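Local coordinates for putative peptidyl-arginine deiminase family protein (Campylobacter jejuni subsp. jejuni serotype O:2, PDB 6B2W) that probably hydrolyses agmatine to N-carbamoylputrescine, as an agmatine deiminase of polyamine biosynthesis, and is seen here with agmatine bound, at residues S160-L165 / T204-D209; T108-G113 / E167-H172. The protein carries 1 engineered substitution. One frame throughout, in Å; residues are numbered along the deposited sequence.

Interaction 1: residues S160-L165 / T204-D209; sequences SSHCLL and TDHHID. With AG2 (agmatine), chain C.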
ATOM      1  N   SER A 160     -10.290   3.293   6.629  1.00 29.73           N
ATOM      2  CA  SER A 160     -11.635   2.707   6.572  1.00 31.06           C
ATOM      3  C   SER A 160     -12.045   2.135   7.929  1.00 32.24           C
ATOM      4  O   SER A 160     -11.257   1.452   8.586  1.00 31.97           O
ATOM      5  CB  SER A 160     -11.696   1.607   5.505  1.00 31.08           C
ATOM      6  OG  SER A 160     -11.048   0.419   5.939  1.00 31.19           O
ATOM      7  N   SER A 161     -13.284   2.402   8.332  1.00 33.96           N
ATOM      8  CA  SER A 161     -13.791   1.936   9.626  1.00 35.70           C
ATOM      9  C   SER A 161     -13.920   0.417   9.695  1.00 37.04           C
ATOM     10  O   SER A 161     -13.593  -0.188  10.718  1.00 37.35           O
ATOM     11  CB  SER A 161     -15.142   2.576   9.940  1.00 36.14           C
ATOM     12  OG  SER A 161     -15.013   3.982  10.079  1.00 37.09           O
ATOM     13  N   HIS A 162     -14.387  -0.194   8.609  1.00 38.51           N
ATOM     14  CA  HIS A 162     -14.618  -1.641   8.580  1.00 39.87           C
ATOM     15  C   HIS A 162     -13.348  -2.447   8.871  1.00 40.06           C
ATOM     16  O   HIS A 162     -13.422  -3.513   9.484  1.00 40.07           O
ATOM     17  CB  HIS A 162     -15.215  -2.073   7.235  1.00 40.79           C
ATOM     18  CG  HIS A 162     -15.763  -3.467   7.242  1.00 41.92           C
ATOM     19  ND1 HIS A 162     -14.997  -4.571   6.931  1.00 42.66           N
ATOM     20  CD2 HIS A 162     -17.002  -3.937   7.523  1.00 42.17           C
ATOM     21  CE1 HIS A 162     -15.741  -5.661   7.018  1.00 42.59           C
ATOM     22  NE2 HIS A 162     -16.961  -5.303   7.376  1.00 42.36           N
ATOM     23  N   CYS A 163     -12.197  -1.931   8.437  1.00 40.16           N
ATOM     24  CA  CYS A 163     -10.907  -2.603   8.635  1.00 40.14           C
ATOM     25  C   CYS A 163     -10.362  -2.443  10.057  1.00 40.49           C
ATOM     26  O   CYS A 163     -10.145  -3.432  10.758  1.00 40.88           O
ATOM     27  CB  CYS A 163      -9.870  -2.074   7.638  1.00 39.83           C
ATOM     28  SG  CYS A 163      -8.284  -2.934   7.711  1.00 39.24           S
ATOM     29  N   LEU A 164     -10.134  -1.201  10.470  1.00 41.10           N
ATOM     30  CA  LEU A 164      -9.481  -0.925  11.753  1.00 42.25           C
ATOM     31  C   LEU A 164     -10.352  -1.236  12.971  1.00 43.39           C
ATOM     32  O   LEU A 164      -9.825  -1.572  14.030  1.00 43.64           O
ATOM     33  CB  LEU A 164      -9.013   0.532  11.818  1.00 42.30           C
ATOM     34  CG  LEU A 164      -7.941   0.980  10.819  1.00 42.15           C
ATOM     35  CD1 LEU A 164      -7.434   2.363  11.194  1.00 41.93           C
ATOM     36  CD2 LEU A 164      -6.776   0.003  10.749  1.00 42.51           C
ATOM     37  N   LEU A 165     -11.673  -1.125  12.828  1.00 44.72           N
ATOM     38  CA  LEU A 165     -12.593  -1.448  13.924  1.00 45.40           C
ATOM     39  C   LEU A 165     -13.112  -2.889  13.861  1.00 46.23           C
ATOM     40  O   LEU A 165     -14.077  -3.233  14.548  1.00 46.31           O
ATOM     41  CB  LEU A 165     -13.772  -0.471  13.942  1.00 45.19           C
ATOM     42  CG  LEU A 165     -13.434   1.022  13.890  1.00 45.65           C
ATOM     43  CD1 LEU A 165     -14.678   1.843  14.189  1.00 45.74           C
ATOM     44  CD2 LEU A 165     -12.314   1.396  14.854  1.00 45.82           C
ATOM     45  N   THR A 204      -9.138  -8.370   2.853  1.00 42.73           N
ATOM     46  CA  THR A 204      -8.375  -7.649   3.865  1.00 42.60           C
ATOM     47  C   THR A 204      -9.287  -6.802   4.758  1.00 41.22           C
ATOM     48  O   THR A 204      -8.804  -6.065   5.618  1.00 40.46           O
ATOM     49  CB  THR A 204      -7.318  -6.753   3.184  1.00 43.20           C
ATOM     50  OG1 THR A 204      -6.271  -6.432   4.104  1.00 45.07           O
ATOM     51  CG2 THR A 204      -7.940  -5.484   2.679  1.00 42.65           C
ATOM     52  N   ASP A 205     -10.598  -6.915   4.541  1.00 40.49           N
ATOM     53  CA  ASP A 205     -11.609  -6.168   5.295  1.00 40.18           C
ATOM     54  C   ASP A 205     -11.643  -4.675   4.944  1.00 38.11           C
ATOM     55  O   ASP A 205     -11.791  -3.834   5.827  1.00 38.23           O
ATOM     56  CB  ASP A 205     -11.441  -6.375   6.810  1.00 41.50           C
ATOM     57  CG  ASP A 205     -11.399  -7.845   7.193  1.00 42.83           C
ATOM     58  OD1 ASP A 205     -12.417  -8.541   6.981  1.00 43.81           O
ATOM     59  OD2 ASP A 205     -10.349  -8.308   7.700  1.00 43.35           O
ATOM     60  N   HIS A 206     -11.506  -4.367   3.652  1.00 36.52           N
ATOM     61  CA  HIS A 206     -11.803  -3.035   3.086  1.00 35.21           C
ATOM     62  C   HIS A 206     -10.663  -2.017   3.226  1.00 33.77           C
ATOM     63  O   HIS A 206     -10.900  -0.857   3.572  1.00 33.49           O
ATOM     64  CB  HIS A 206     -13.084  -2.437   3.692  1.00 35.65           C
ATOM     65  CG  HIS A 206     -14.310  -3.279   3.512  1.00 36.33           C
ATOM     66  ND1 HIS A 206     -14.280  -4.586   3.069  1.00 36.78           N
ATOM     67  CD2 HIS A 206     -15.612  -2.993   3.744  1.00 36.45           C
ATOM     68  CE1 HIS A 206     -15.511  -5.062   3.023  1.00 36.70           C
ATOM     69  NE2 HIS A 206     -16.338  -4.115   3.430  1.00 36.65           N
ATOM     70  N   HIS A 207      -9.440  -2.444   2.930  1.00 32.40           N
ATOM     71  CA  HIS A 207      -8.265  -1.566   2.989  1.00 31.03           C
ATOM     72  C   HIS A 207      -8.459  -0.286   2.204  1.00 29.30           C
ATOM     73  O   HIS A 207      -8.933  -0.314   1.070  1.00 28.82           O
ATOM     74  CB  HIS A 207      -7.040  -2.261   2.411  1.00 31.78           C
ATOM     75  CG  HIS A 207      -6.179  -2.928   3.431  1.00 32.08           C
ATOM     76  ND1 HIS A 207      -4.888  -3.319   3.155  1.00 32.07           N
ATOM     77  CD2 HIS A 207      -6.407  -3.260   4.723  1.00 32.13           C
ATOM     78  CE1 HIS A 207      -4.362  -3.878   4.228  1.00 32.10           C
ATOM     79  NE2 HIS A 207      -5.261  -3.851   5.196  1.00 32.10           N
ATOM     80  N   ILE A 208      -8.045   0.829   2.797  1.00 27.54           N
ATOM     81  CA  ILE A 208      -8.190   2.131   2.163  1.00 26.03           C
ATOM     82  C   ILE A 208      -7.405   2.226   0.850  1.00 25.00           C
ATOM     83  O   ILE A 208      -7.782   2.996  -0.031  1.00 24.70           O
ATOM     84  CB  ILE A 208      -7.766   3.273   3.121  1.00 25.92           C
ATOM     85  CG1 ILE A 208      -8.338   4.623   2.671  1.00 25.65           C
ATOM     86  CG2 ILE A 208      -6.250   3.353   3.233  1.00 26.01           C
ATOM     87  CD1 ILE A 208      -9.837   4.748   2.828  1.00 25.47           C
ATOM     88  N   ASP A 209      -6.333   1.442   0.702  1.00 23.77           N
ATOM     89  CA  ASP A 209      -5.529   1.497  -0.525  1.00 23.05           C
ATOM     90  C   ASP A 209      -6.171   0.790  -1.732  1.00 22.94           C
ATOM     91  O   ASP A 209      -5.571   0.736  -2.807  1.00 22.87           O
ATOM     92  CB  ASP A 209      -4.088   1.014  -0.275  1.00 22.63           C
ATOM     93  CG  ASP A 209      -3.940  -0.506  -0.267  1.00 22.32           C
ATOM     94  OD1 ASP A 209      -4.943  -1.247  -0.163  1.00 22.30           O
ATOM     95  OD2 ASP A 209      -2.783  -0.957  -0.368  1.00 21.59           O
TER
HETATM   96  N   AG2 C 401      -3.521 -13.642   0.436  1.00 42.82           N
HETATM   97  CA  AG2 C 401      -4.561 -12.612   0.537  1.00 42.76           C
HETATM   98  CB  AG2 C 401      -3.954 -11.247   0.873  1.00 42.95           C
HETATM   99  CG  AG2 C 401      -4.532 -10.154  -0.034  1.00 43.09           C
HETATM  100  CD  AG2 C 401      -3.621  -8.929  -0.016  1.00 43.21           C
HETATM  101  NE  AG2 C 401      -4.308  -7.773   0.578  1.00 43.02           N
HETATM  102  CZ  AG2 C 401      -3.759  -6.559   0.689  1.00 42.62           C
HETATM  103  NH1 AG2 C 401      -4.442  -5.559   1.234  1.00 43.22           N
HETATM  104  NH2 AG2 C 401      -2.512  -6.327   0.277  1.00 42.51           N
HETATM  105  O   HOH W   1      -8.307   0.530   5.609  1.00 27.99           O
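Ser160 OG is gripped twice: it donates to His206 O at 2.7 Å and accepts from a water 2.8 Å away, which in turn accepts a hydrogen bond from Ile208 N (N to water O 2.8 Å). The serine occupies the N-cap position of the short helix 161-164, where it ties that helix to the histidine-bearing loop 204-209 of a guanidino-modifying enzyme fold. Its hydroxyl reaches His206 O from above the carbonyl plane, 45° out of it. Two residues on, His162 and His206 form an offset stack, ring centroids 4.0 Å apart and planes inclined by 16°, with His206 CD2 lying over one face of the His162 ring near CG. With CG turned away from its own backbone N (chi1 -167°), His162 swings its ring toward the loop, and ND1 gives a weak but nearly straight bond to Asp205 O (3.5 Å), the oxygen sitting at the ring edge. Asp205 O also packs against Cys163 CB at 3.2 Å, while the carboxylate of Asp205 turns to Arg169 and Lys115. Deeper in, His207 belongs to the agmatine pocket: its ND1 is 3.0 Å from NH1 of the ligand, with Thr204 alongside, whereas NE2 at the other end of the imidazole is hydrogen-bonded to Glu145, which should help fix the ring's rotation. The helix adds a sulfur-aromatic contact in which Cys163 SG meets the edge, not the face, of that imidazole, 3.5 Å from His207 CD2.

Interaction 2: residues T108-G113 / E167-H172; sequences TFNAWG and ENRNSH. With AG2 (agmatine), chain C.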
ATOM      1  N   THR A 108       2.914  -4.799  14.600  1.00 35.45           N
ATOM      2  CA  THR A 108       2.641  -6.232  14.559  1.00 36.47           C
ATOM      3  C   THR A 108       1.717  -6.547  13.374  1.00 37.68           C
ATOM      4  O   THR A 108       0.790  -5.790  13.076  1.00 37.03           O
ATOM      5  CB  THR A 108       2.013  -6.721  15.880  1.00 36.09           C
ATOM      6  OG1 THR A 108       2.826  -6.299  16.980  1.00 35.68           O
ATOM      7  CG2 THR A 108       1.899  -8.239  15.900  1.00 35.93           C
ATOM      8  N   PHE A 109       1.993  -7.664  12.701  1.00 39.17           N
ATOM      9  CA  PHE A 109       1.226  -8.111  11.538  1.00 39.93           C
ATOM     10  C   PHE A 109       0.713  -9.533  11.774  1.00 40.64           C
ATOM     11  O   PHE A 109       1.504 -10.441  12.029  1.00 40.73           O
ATOM     12  CB  PHE A 109       2.116  -8.053  10.292  1.00 40.04           C
ATOM     13  CG  PHE A 109       1.558  -8.784   9.102  1.00 39.87           C
ATOM     14  CD1 PHE A 109       0.616  -8.186   8.279  1.00 39.76           C
ATOM     15  CD2 PHE A 109       1.998 -10.065   8.789  1.00 39.85           C
ATOM     16  CE1 PHE A 109       0.109  -8.855   7.178  1.00 39.89           C
ATOM     17  CE2 PHE A 109       1.496 -10.738   7.688  1.00 39.94           C
ATOM     18  CZ  PHE A 109       0.552 -10.132   6.878  1.00 39.75           C
ATOM     19  N   ASN A 110      -0.607  -9.714  11.695  1.00 41.83           N
ATOM     20  CA  ASN A 110      -1.240 -11.020  11.939  1.00 42.80           C
ATOM     21  C   ASN A 110      -1.989 -11.581  10.721  1.00 43.69           C
ATOM     22  O   ASN A 110      -2.873 -12.427  10.866  1.00 44.07           O
ATOM     23  CB  ASN A 110      -2.170 -10.951  13.167  1.00 42.32           C
ATOM     24  CG  ASN A 110      -3.450 -10.169  12.909  1.00 42.28           C
ATOM     25  OD1 ASN A 110      -3.560  -9.415  11.943  1.00 42.06           O
ATOM     26  ND2 ASN A 110      -4.430 -10.344  13.788  1.00 43.00           N
ATOM     27  N   ALA A 111      -1.620 -11.114   9.530  1.00 44.52           N
ATOM     28  CA  ALA A 111      -2.263 -11.524   8.276  1.00 44.98           C
ATOM     29  C   ALA A 111      -3.778 -11.322   8.277  1.00 45.30           C
ATOM     30  O   ALA A 111      -4.539 -12.265   8.070  1.00 45.84           O
ATOM     31  CB  ALA A 111      -1.910 -12.967   7.933  1.00 45.35           C
ATOM     32  N   TRP A 112      -4.199 -10.081   8.515  1.00 45.81           N
ATOM     33  CA  TRP A 112      -5.584  -9.644   8.278  1.00 46.05           C
ATOM     34  C   TRP A 112      -6.621 -10.394   9.122  1.00 45.83           C
ATOM     35  O   TRP A 112      -7.718 -10.700   8.651  1.00 46.21           O
ATOM     36  CB  TRP A 112      -5.908  -9.753   6.779  1.00 45.97           C
ATOM     37  CG  TRP A 112      -4.779  -9.263   5.918  1.00 45.53           C
ATOM     38  CD1 TRP A 112      -4.405  -7.968   5.723  1.00 45.55           C
ATOM     39  CD2 TRP A 112      -3.855 -10.064   5.169  1.00 45.10           C
ATOM     40  NE1 TRP A 112      -3.315  -7.908   4.888  1.00 45.31           N
ATOM     41  CE2 TRP A 112      -2.957  -9.181   4.534  1.00 45.00           C
ATOM     42  CE3 TRP A 112      -3.705 -11.441   4.969  1.00 44.95           C
ATOM     43  CZ2 TRP A 112      -1.920  -9.630   3.711  1.00 45.25           C
ATOM     44  CZ3 TRP A 112      -2.673 -11.888   4.150  1.00 44.99           C
ATOM     45  CH2 TRP A 112      -1.795 -10.983   3.532  1.00 45.16           C
ATOM     46  N   GLY A 113      -6.268 -10.656  10.379  1.00 45.84           N
ATOM     47  CA  GLY A 113      -7.117 -11.411  11.294  1.00 45.85           C
ATOM     48  C   GLY A 113      -6.802 -12.894  11.288  1.00 45.72           C
ATOM     49  O   GLY A 113      -7.710 -13.724  11.291  1.00 45.21           O
ATOM     50  N   GLU A 167     -13.252  -6.850  14.600  1.00 52.71           N
ATOM     51  CA  GLU A 167     -12.971  -7.645  15.797  1.00 55.10           C
ATOM     52  C   GLU A 167     -11.724  -8.527  15.648  1.00 55.24           C
ATOM     53  O   GLU A 167     -11.122  -8.920  16.647  1.00 55.17           O
ATOM     54  CB  GLU A 167     -14.189  -8.499  16.180  1.00 56.30           C
ATOM     55  CG  GLU A 167     -14.480  -9.660  15.236  1.00 57.80           C
ATOM     56  CD  GLU A 167     -15.853 -10.278  15.456  1.00 59.61           C
ATOM     57  OE1 GLU A 167     -16.832  -9.525  15.664  1.00 60.18           O
ATOM     58  OE2 GLU A 167     -15.957 -11.524  15.410  1.00 59.25           O
ATOM     59  N   ASN A 168     -11.340  -8.830  14.408  1.00 55.29           N
ATOM     60  CA  ASN A 168     -10.128  -9.615  14.141  1.00 55.39           C
ATOM     61  C   ASN A 168      -8.809  -8.819  14.208  1.00 55.21           C
ATOM     62  O   ASN A 168      -7.732  -9.403  14.069  1.00 54.11           O
ATOM     63  CB  ASN A 168     -10.247 -10.352  12.792  1.00 54.87           C
ATOM     64  CG  ASN A 168     -10.211  -9.417  11.589  1.00 54.75           C
ATOM     65  OD1 ASN A 168     -10.109  -8.200  11.730  1.00 54.35           O
ATOM     66  ND2 ASN A 168     -10.299  -9.991  10.394  1.00 54.77           N
ATOM     67  N   ARG A 169      -8.896  -7.501  14.417  1.00 55.45           N
ATOM     68  CA  ARG A 169      -7.710  -6.639  14.538  1.00 55.41           C
ATOM     69  C   ARG A 169      -7.397  -6.302  16.006  1.00 55.69           C
ATOM     70  O   ARG A 169      -6.911  -7.159  16.743  1.00 55.02           O
ATOM     71  CB  ARG A 169      -7.887  -5.358  13.708  1.00 55.06           C
ATOM     72  CG  ARG A 169      -8.008  -5.565  12.211  1.00 54.40           C
ATOM     73  CD  ARG A 169      -6.888  -6.428  11.654  1.00 53.79           C
ATOM     74  NE  ARG A 169      -6.626  -6.110  10.254  1.00 53.31           N
ATOM     75  CZ  ARG A 169      -7.415  -6.440   9.233  1.00 53.14           C
ATOM     76  NH1 ARG A 169      -8.545  -7.112   9.425  1.00 53.28           N
ATOM     77  NH2 ARG A 169      -7.067  -6.092   7.999  1.00 53.64           N
ATOM     78  N   ASN A 170      -7.664  -5.061  16.422  1.00 56.62           N
ATOM     79  CA  ASN A 170      -7.412  -4.609  17.787  1.00 57.09           C
ATOM     80  C   ASN A 170      -8.740  -4.453  18.512  1.00 56.40           C
ATOM     81  O   ASN A 170      -9.124  -3.355  18.919  1.00 55.31           O
ATOM     82  CB  ASN A 170      -6.640  -3.288  17.777  1.00 58.21           C
ATOM     83  CG  ASN A 170      -5.246  -3.432  17.189  1.00 59.23           C
ATOM     84  OD1 ASN A 170      -4.426  -4.202  17.694  1.00 60.17           O
ATOM     85  ND2 ASN A 170      -4.967  -2.688  16.121  1.00 59.39           N
ATOM     86  N   SER A 171      -9.433  -5.580  18.657  1.00 56.97           N
ATOM     87  CA  SER A 171     -10.756  -5.638  19.285  1.00 56.93           C
ATOM     88  C   SER A 171     -10.795  -5.039  20.689  1.00 56.72           C
ATOM     89  O   SER A 171     -11.811  -4.473  21.095  1.00 56.80           O
ATOM     90  CB  SER A 171     -11.224  -7.090  19.359  1.00 56.79           C
ATOM     91  OG  SER A 171     -10.188  -7.925  19.854  1.00 55.92           O
ATOM     92  N   HIS A 172      -9.691  -5.170  21.420  1.00 56.39           N
ATOM     93  CA  HIS A 172      -9.615  -4.716  22.812  1.00 56.09           C
ATOM     94  C   HIS A 172      -9.658  -3.192  23.016  1.00 54.76           C
ATOM     95  O   HIS A 172      -9.675  -2.734  24.158  1.00 54.65           O
ATOM     96  CB  HIS A 172      -8.380  -5.312  23.511  1.00 57.59           C
ATOM     97  CG  HIS A 172      -7.070  -4.799  22.992  1.00 59.07           C
ATOM     98  ND1 HIS A 172      -6.405  -5.384  21.934  1.00 59.72           N
ATOM     99  CD2 HIS A 172      -6.293  -3.768  23.400  1.00 59.34           C
ATOM    100  CE1 HIS A 172      -5.282  -4.728  21.706  1.00 59.75           C
ATOM    101  NE2 HIS A 172      -5.188  -3.746  22.585  1.00 59.74           N
TER
HETATM  102  N   AG2 C 401      -3.521 -13.642   0.436  1.00 42.82           N
HETATM  103  CA  AG2 C 401      -4.561 -12.612   0.537  1.00 42.76           C
HETATM  104  CB  AG2 C 401      -3.954 -11.247   0.873  1.00 42.95           C
HETATM  105  CG  AG2 C 401      -4.532 -10.154  -0.034  1.00 43.09           C
HETATM  106  CD  AG2 C 401      -3.621  -8.929  -0.016  1.00 43.21           C
HETATM  107  NE  AG2 C 401      -4.308  -7.773   0.578  1.00 43.02           N
HETATM  108  CZ  AG2 C 401      -3.759  -6.559   0.689  1.00 42.62           C
HETATM  109  NH1 AG2 C 401      -4.442  -5.559   1.234  1.00 43.22           N
HETATM  110  NH2 AG2 C 401      -2.512  -6.327   0.277  1.00 42.51           N
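The backbones come closest at Gly113 and Asn168, CA to CA 4.5 Å, where a left-handed turn (Ala111, Trp112 and Gly113 all have positive phi) meets an irregular loop. Asn110 starts this turn as its N-cap, and its amide serves both segments: OD1 accepts a weak capping bond from Gly113 N (3.4 Å), while ND2 donates an equally weak one to Asn168 O (3.4 Å). Asn168 O is also approached by Gly113 CA at 3.5 Å in a CA-H...O contact, and with no side chain on the glycine, Asn168 CB and its carboxamide lie directly against that CA. Arg169 NH1 binds Asn168 OD1 at 3.0 Å; the oxygen lies in the guanidinium plane, although the nitrogen is tilted 31° from the asparagine's own carbonyl plane. This bond helps to orient the arginine, whose main partner is Asp205, with Glu145 at NH2. One guanidinium face covers the tryptophan backbone, CZ 3.8 Å from Trp112 CA, and NH2 comes to the indole edge, 4.0 Å from Trp112 CD1, the two planes standing 75° apart. The contact is therefore edge-on and not a cation-pi stack. The indole is layered on both faces: agmatine CB rests 3.4 Å from Trp112 CH2 over one, and Phe109 CE1 lies over the other, so the ring forms a wall of the pocket along the ligand's aliphatic chain. Trp112 NE1 is hydrogen-bonded to Asp90, another pocket residue. In the fold, segment 108-113 runs off strand 101-108, whose end at Thr108 makes backbone bonds to Phe142 and Leu144 beyond strand 138-141, into the short, weakly bonded left-handed turn at 111-114, while segment 167-172 belongs to the loop joining helices 161-164 and 175-186.

Overall arrangement
The segments of the two interactions alternate along the chain; their centres lie 11 Å apart, and both touch agmatine. Arg169 of interaction 2 joins them: its NH1 makes a salt bridge to Asp205 OD2 (2.8 Å) and its NH2 probably bonds Thr204 O (2.9 Å). Asn168 ND2 also donates to that aspartate oxygen. Glu145 provides a second link, pairing with Arg169 NH2 and with His207 NE2. In interaction 1 His207 and Thr204 lie at the ligand's guanidinium; in interaction 2 Trp112 lies along its alkyl chain, and the engineered Ser323 is a further residue of the same pocket.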